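PDB 5W5P: tail fiber protein from Acinetobacter phage AM24, which probably recognises, and may degrade, the capsular polysaccharide of its Acinetobacter baumannii host as a trimeric tailspike. Local coordinates for residues Glu448-Phe460 and Asn611-Thr623. Residues are numbered along the deposited sequence; the frame is centred on the assembly and turned at random.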
loop_
_atom_site.group_PDB
_atom_site.type_symbol
_atom_site.label_atom_id
_atom_site.label_comp_id
_atom_site.label_asym_id
_atom_site.label_seq_id
_atom_site.Cartn_x
_atom_site.Cartn_y
_atom_site.Cartn_z
ATOM N N GLU A 448 6.555 -24.238 1.082
ATOM C CA GLU A 448 6.154 -24.594 2.440
ATOM C C GLU A 448 6.312 -26.086 2.713
ATOM O O GLU A 448 6.283 -26.501 3.878
ATOM C CB GLU A 448 4.712 -24.144 2.684
ATOM C CG GLU A 448 4.517 -22.633 2.492
ATOM C CD GLU A 448 3.190 -22.116 3.020
ATOM O OE1 GLU A 448 2.262 -22.923 3.243
ATOM O OE2 GLU A 448 3.078 -20.890 3.213
ATOM N N ALA A 449 6.464 -26.902 1.671
ATOM C CA ALA A 449 6.802 -28.308 1.826
ATOM C C ALA A 449 8.305 -28.541 1.786
ATOM O O ALA A 449 8.740 -29.684 1.612
ATOM C CB ALA A 449 6.105 -29.149 0.752
ATOM N N ARG A 450 9.100 -27.479 1.937
ATOM C CA ARG A 450 10.560 -27.572 1.969
ATOM C C ARG A 450 11.119 -28.148 0.670
ATOM O O ARG A 450 12.144 -28.836 0.674
ATOM C CB ARG A 450 11.040 -28.384 3.179
ATOM C CG ARG A 450 10.755 -27.714 4.516
ATOM C CD ARG A 450 10.671 -28.726 5.640
ATOM N NE ARG A 450 10.051 -28.156 6.830
ATOM C CZ ARG A 450 10.626 -28.107 8.028
ATOM N NH1 ARG A 450 11.843 -28.600 8.211
ATOM N NH2 ARG A 450 9.979 -27.563 9.048
ATOM N N VAL A 451 10.449 -27.872 -0.448
ATOM C CA VAL A 451 10.906 -28.269 -1.774
ATOM C C VAL A 451 11.527 -27.054 -2.446
ATOM O O VAL A 451 10.928 -25.969 -2.455
ATOM C CB VAL A 451 9.747 -28.830 -2.615
ATOM C CG1 VAL A 451 10.196 -29.092 -4.041
ATOM C CG2 VAL A 451 9.186 -30.102 -1.980
ATOM N N THR A 452 12.727 -27.226 -3.000
ATOM C CA THR A 452 13.438 -26.143 -3.667
ATOM C C THR A 452 13.952 -26.619 -5.019
ATOM O O THR A 452 14.297 -27.792 -5.196
ATOM C CB THR A 452 14.607 -25.609 -2.808
ATOM O OG1 THR A 452 15.317 -24.591 -3.527
ATOM C CG2 THR A 452 15.572 -26.732 -2.441
ATOM N N PHE A 453 13.996 -25.694 -5.974
ATOM C CA PHE A 453 14.381 -25.992 -7.343
ATOM C C PHE A 453 15.719 -25.344 -7.671
ATOM O O PHE A 453 16.037 -24.253 -7.190
ATOM C CB PHE A 453 13.315 -25.512 -8.334
ATOM C CG PHE A 453 12.068 -26.339 -8.317
ATOM C CD1 PHE A 453 11.147 -26.202 -7.293
ATOM C CD2 PHE A 453 11.819 -27.261 -9.320
ATOM C CE1 PHE A 453 9.998 -26.966 -7.268
ATOM C CE2 PHE A 453 10.665 -28.032 -9.305
ATOM C CZ PHE A 453 9.754 -27.885 -8.277
ATOM N N ASP A 454 16.507 -26.040 -8.486
ATOM C CA ASP A 454 17.800 -25.541 -8.924
ATOM C C ASP A 454 17.975 -25.884 -10.393
ATOM O O ASP A 454 17.219 -26.672 -10.962
ATOM C CB ASP A 454 18.950 -26.123 -8.096
ATOM C CG ASP A 454 20.058 -25.119 -7.859
ATOM O OD1 ASP A 454 20.328 -24.305 -8.766
ATOM O OD2 ASP A 454 20.658 -25.146 -6.766
ATOM N N LEU A 455 18.987 -25.282 -11.010
ATOM C CA LEU A 455 19.180 -25.436 -12.442
ATOM C C LEU A 455 20.576 -24.957 -12.816
ATOM O O LEU A 455 21.170 -24.128 -12.121
ATOM C CB LEU A 455 18.109 -24.675 -13.238
ATOM C CG LEU A 455 18.221 -23.155 -13.407
ATOM C CD1 LEU A 455 17.292 -22.671 -14.513
ATOM C CD2 LEU A 455 17.909 -22.441 -12.106
ATOM N N SER A 456 21.093 -25.503 -13.915
ATOM C CA SER A 456 22.398 -25.109 -14.422
ATOM C C SER A 456 22.523 -25.561 -15.869
ATOM O O SER A 456 21.859 -26.504 -16.303
ATOM C CB SER A 456 23.532 -25.698 -13.578
ATOM O OG SER A 456 24.008 -26.909 -14.146
ATOM N N ARG A 457 23.383 -24.869 -16.612
ATOM C CA ARG A 457 23.773 -25.280 -17.955
ATOM C C ARG A 457 25.281 -25.478 -17.965
ATOM O O ARG A 457 26.030 -24.598 -17.526
ATOM C CB ARG A 457 23.348 -24.251 -19.013
ATOM C CG ARG A 457 21.870 -24.345 -19.410
ATOM C CD ARG A 457 21.451 -23.252 -20.402
ATOM N NE ARG A 457 21.643 -21.896 -19.879
ATOM C CZ ARG A 457 20.932 -20.830 -20.251
ATOM N NH1 ARG A 457 19.963 -20.942 -21.149
ATOM N NH2 ARG A 457 21.192 -19.642 -19.723
ATOM N N LYS A 458 25.718 -26.645 -18.436
ATOM C CA LYS A 458 27.131 -26.989 -18.487
ATOM C C LYS A 458 27.419 -27.726 -19.787
ATOM O O LYS A 458 26.638 -28.579 -20.217
ATOM C CB LYS A 458 27.552 -27.854 -17.287
ATOM C CG LYS A 458 29.057 -28.064 -17.183
ATOM C CD LYS A 458 29.471 -28.627 -15.836
ATOM C CE LYS A 458 30.914 -28.265 -15.517
ATOM N NZ LYS A 458 30.995 -26.865 -14.998
ATOM N N GLU A 459 28.542 -27.384 -20.406
ATOM C CA GLU A 459 28.992 -28.028 -21.629
ATOM C C GLU A 459 30.002 -29.116 -21.279
ATOM O O GLU A 459 30.928 -28.879 -20.499
ATOM C CB GLU A 459 29.604 -26.997 -22.578
ATOM C CG GLU A 459 30.538 -27.571 -23.617
ATOM C CD GLU A 459 31.287 -26.497 -24.376
ATOM O OE1 GLU A 459 32.472 -26.265 -24.059
ATOM O OE2 GLU A 459 30.696 -25.893 -25.294
ATOM N N PHE A 460 29.804 -30.309 -21.837
ATOM C CA PHE A 460 30.701 -31.450 -21.644
ATOM C C PHE A 460 31.260 -31.833 -23.010
ATOM O O PHE A 460 30.673 -32.649 -23.725
ATOM C CB PHE A 460 29.980 -32.640 -20.990
ATOM C CG PHE A 460 29.476 -32.361 -19.604
ATOM C CD1 PHE A 460 30.280 -32.591 -18.502
ATOM C CD2 PHE A 460 28.193 -31.874 -19.405
ATOM C CE1 PHE A 460 29.817 -32.332 -17.226
ATOM C CE2 PHE A 460 27.724 -31.614 -18.132
ATOM C CZ PHE A 460 28.536 -31.842 -17.043
ATOM N N ASN A 611 14.387 -33.339 6.195
ATOM C CA ASN A 611 15.270 -34.316 6.827
ATOM C C ASN A 611 14.993 -34.281 8.328
ATOM O O ASN A 611 13.934 -33.827 8.775
ATOM C CB ASN A 611 16.743 -34.047 6.470
ATOM C CG ASN A 611 17.195 -32.638 6.830
ATOM O OD1 ASN A 611 16.604 -31.979 7.686
ATOM N ND2 ASN A 611 18.258 -32.178 6.178
ATOM N N SER A 612 15.948 -34.769 9.123
ATOM C CA SER A 612 15.802 -34.786 10.574
ATOM C C SER A 612 16.038 -33.426 11.213
ATOM O O SER A 612 15.742 -33.260 12.402
ATOM C CB SER A 612 16.762 -35.806 11.189
ATOM O OG SER A 612 16.284 -37.126 11.006
ATOM N N GLY A 613 16.568 -32.460 10.465
ATOM C CA GLY A 613 16.828 -31.135 10.969
ATOM C C GLY A 613 15.829 -30.114 10.459
ATOM O O GLY A 613 14.766 -30.444 9.926
ATOM N N ALA A 614 16.196 -28.845 10.625
ATOM C CA ALA A 614 15.341 -27.737 10.234
ATOM C C ALA A 614 15.646 -27.226 8.834
ATOM O O ALA A 614 15.333 -26.074 8.524
ATOM C CB ALA A 614 15.457 -26.597 11.251
ATOM N N SER A 615 16.230 -28.059 7.978
ATOM C CA SER A 615 16.580 -27.621 6.633
ATOM C C SER A 615 15.320 -27.396 5.805
ATOM O O SER A 615 14.449 -28.267 5.725
ATOM C CB SER A 615 17.482 -28.651 5.956
ATOM O OG SER A 615 17.729 -28.302 4.602
ATOM N N VAL A 616 15.222 -26.218 5.191
ATOM C CA VAL A 616 14.134 -25.927 4.269
ATOM C C VAL A 616 14.588 -25.922 2.814
ATOM O O VAL A 616 13.736 -26.047 1.919
ATOM C CB VAL A 616 13.437 -24.595 4.620
ATOM C CG1 VAL A 616 12.588 -24.762 5.873
ATOM C CG2 VAL A 616 14.460 -23.487 4.805
ATOM N N ALA A 617 15.889 -25.796 2.546
ATOM C CA ALA A 617 16.427 -25.861 1.187
ATOM C C ALA A 617 17.694 -26.710 1.189
ATOM O O ALA A 617 18.733 -26.276 1.697
ATOM C CB ALA A 617 16.717 -24.464 0.643
ATOM N N GLY A 618 17.618 -27.906 0.603
ATOM C CA GLY A 618 18.796 -28.734 0.433
ATOM C C GLY A 618 19.866 -28.068 -0.413
ATOM O O GLY A 618 19.580 -27.523 -1.482
ATOM N N GLN A 619 21.112 -28.116 0.046
ATOM C CA GLN A 619 22.190 -27.362 -0.576
ATOM C C GLN A 619 22.935 -28.149 -1.659
ATOM O O GLN A 619 24.030 -27.739 -2.062
ATOM C CB GLN A 619 23.165 -26.867 0.497
ATOM C CG GLN A 619 22.607 -25.739 1.360
ATOM C CD GLN A 619 21.958 -24.627 0.541
ATOM O OE1 GLN A 619 22.642 -23.790 -0.057
ATOM N NE2 GLN A 619 20.632 -24.616 0.517
ATOM N N ILE A 620 22.377 -29.268 -2.130
ATOM C CA ILE A 620 22.874 -29.879 -3.359
ATOM C C ILE A 620 22.469 -29.004 -4.540
ATOM O O ILE A 620 21.388 -28.396 -4.542
ATOM C CB ILE A 620 22.345 -31.317 -3.516
ATOM C CG1 ILE A 620 23.066 -32.042 -4.655
ATOM C CG2 ILE A 620 20.839 -31.331 -3.763
ATOM C CD1 ILE A 620 24.369 -32.688 -4.231
ATOM N N TYR A 621 23.340 -28.913 -5.544
ATOM C CA TYR A 621 23.078 -28.035 -6.677
ATOM C C TYR A 621 23.854 -28.531 -7.886
ATOM O O TYR A 621 24.914 -29.148 -7.724
ATOM C CB TYR A 621 23.459 -26.578 -6.357
ATOM C CG TYR A 621 24.939 -26.346 -6.146
ATOM C CD1 TYR A 621 25.521 -26.564 -4.907
ATOM C CD2 TYR A 621 25.752 -25.905 -7.184
ATOM C CE1 TYR A 621 26.871 -26.349 -4.703
ATOM C CE2 TYR A 621 27.108 -25.694 -6.991
ATOM C CZ TYR A 621 27.661 -25.916 -5.747
ATOM O OH TYR A 621 29.006 -25.704 -5.541
ATOM N N PRO A 622 23.363 -28.278 -9.100
ATOM C CA PRO A 622 24.114 -28.649 -10.303
ATOM C C PRO A 622 25.096 -27.559 -10.698
ATOM O O PRO A 622 24.830 -26.364 -10.563
ATOM C CB PRO A 622 23.008 -28.804 -11.354
ATOM C CG PRO A 622 21.973 -27.801 -10.934
ATOM C CD PRO A 622 22.059 -27.672 -9.428
ATOM N N THR A 623 26.255 -27.985 -11.191
ATOM C CA THR A 623 27.315 -27.052 -11.561
ATOM C C THR A 623 27.212 -26.649 -13.026
ATOM O O THR A 623 26.405 -27.197 -13.774
ATOM C CB THR A 623 28.705 -27.647 -11.310
ATOM O OG1 THR A 623 28.983 -28.642 -12.302
ATOM C CG2 THR A 623 28.769 -28.276 -9.933
ATOM O OXT THR A 623 27.934 -25.765 -13.486
HETATM O O HOH W 1 13.825 -30.355 7.164
HETATM O O HOH W 2 12.296 -29.002 11.514
HETATM O O HOH W 3 20.423 -26.183 -4.235
#
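The chain ends on the side chains of strand 451-460: the carboxylate of T623 is held between S456 and K458. S456 OG donates to T623 O; the modelled 2.4 Å is too short to be trusted as a length. K458 NZ forms a salt bridge with T623 OXT at 3.6 Å. The K458 chain runs extended past T623 OG1, then bends at its last torsion (chi4 80°), which sets the ammonium beside the carboxylate. T623 OG1 itself is hydrogen-bonded to E475 of strand 470-477.

P622 lies on strand 451-460 next to this end. Its CB meets S456 OG, and its CD sits 3.6 Å from D454 CG. D454 lies alongside Y621, both pointing the same way; the closest approach is D454 OD2 to Y621 CB, 3.2 Å, with OD2 oblique to the ring. D454 OD1 turns back to take the backbone N-H of L455 on its anti lone pair. A water lies 2.7 Å from D454 OD2, which also forms a salt bridge with R438 of the second subunit.

Further along, T452 CG2 rests 3.8 Å from A617 CA. R450 CG touches V616 CG1, and the same methyl lies over one face of the guanidinium, offset toward the rim. In the plane of that group, at its edge, a water accepts from R450 NH1 at 2.8 Å and is also bound to the backbone N of N611. R450 NH2 reaches L395 O of the second subunit.

The contact packs the C-terminal strand 621-622, which pairs with 470-477, against strand 451-460, outermost within this chain in the other antiparallel sheet. Its chemistry implies that the terminus is probably held by the charge of K458 and the S456 hydroxyl, while D454 and R450 tie the same surface into the trimer.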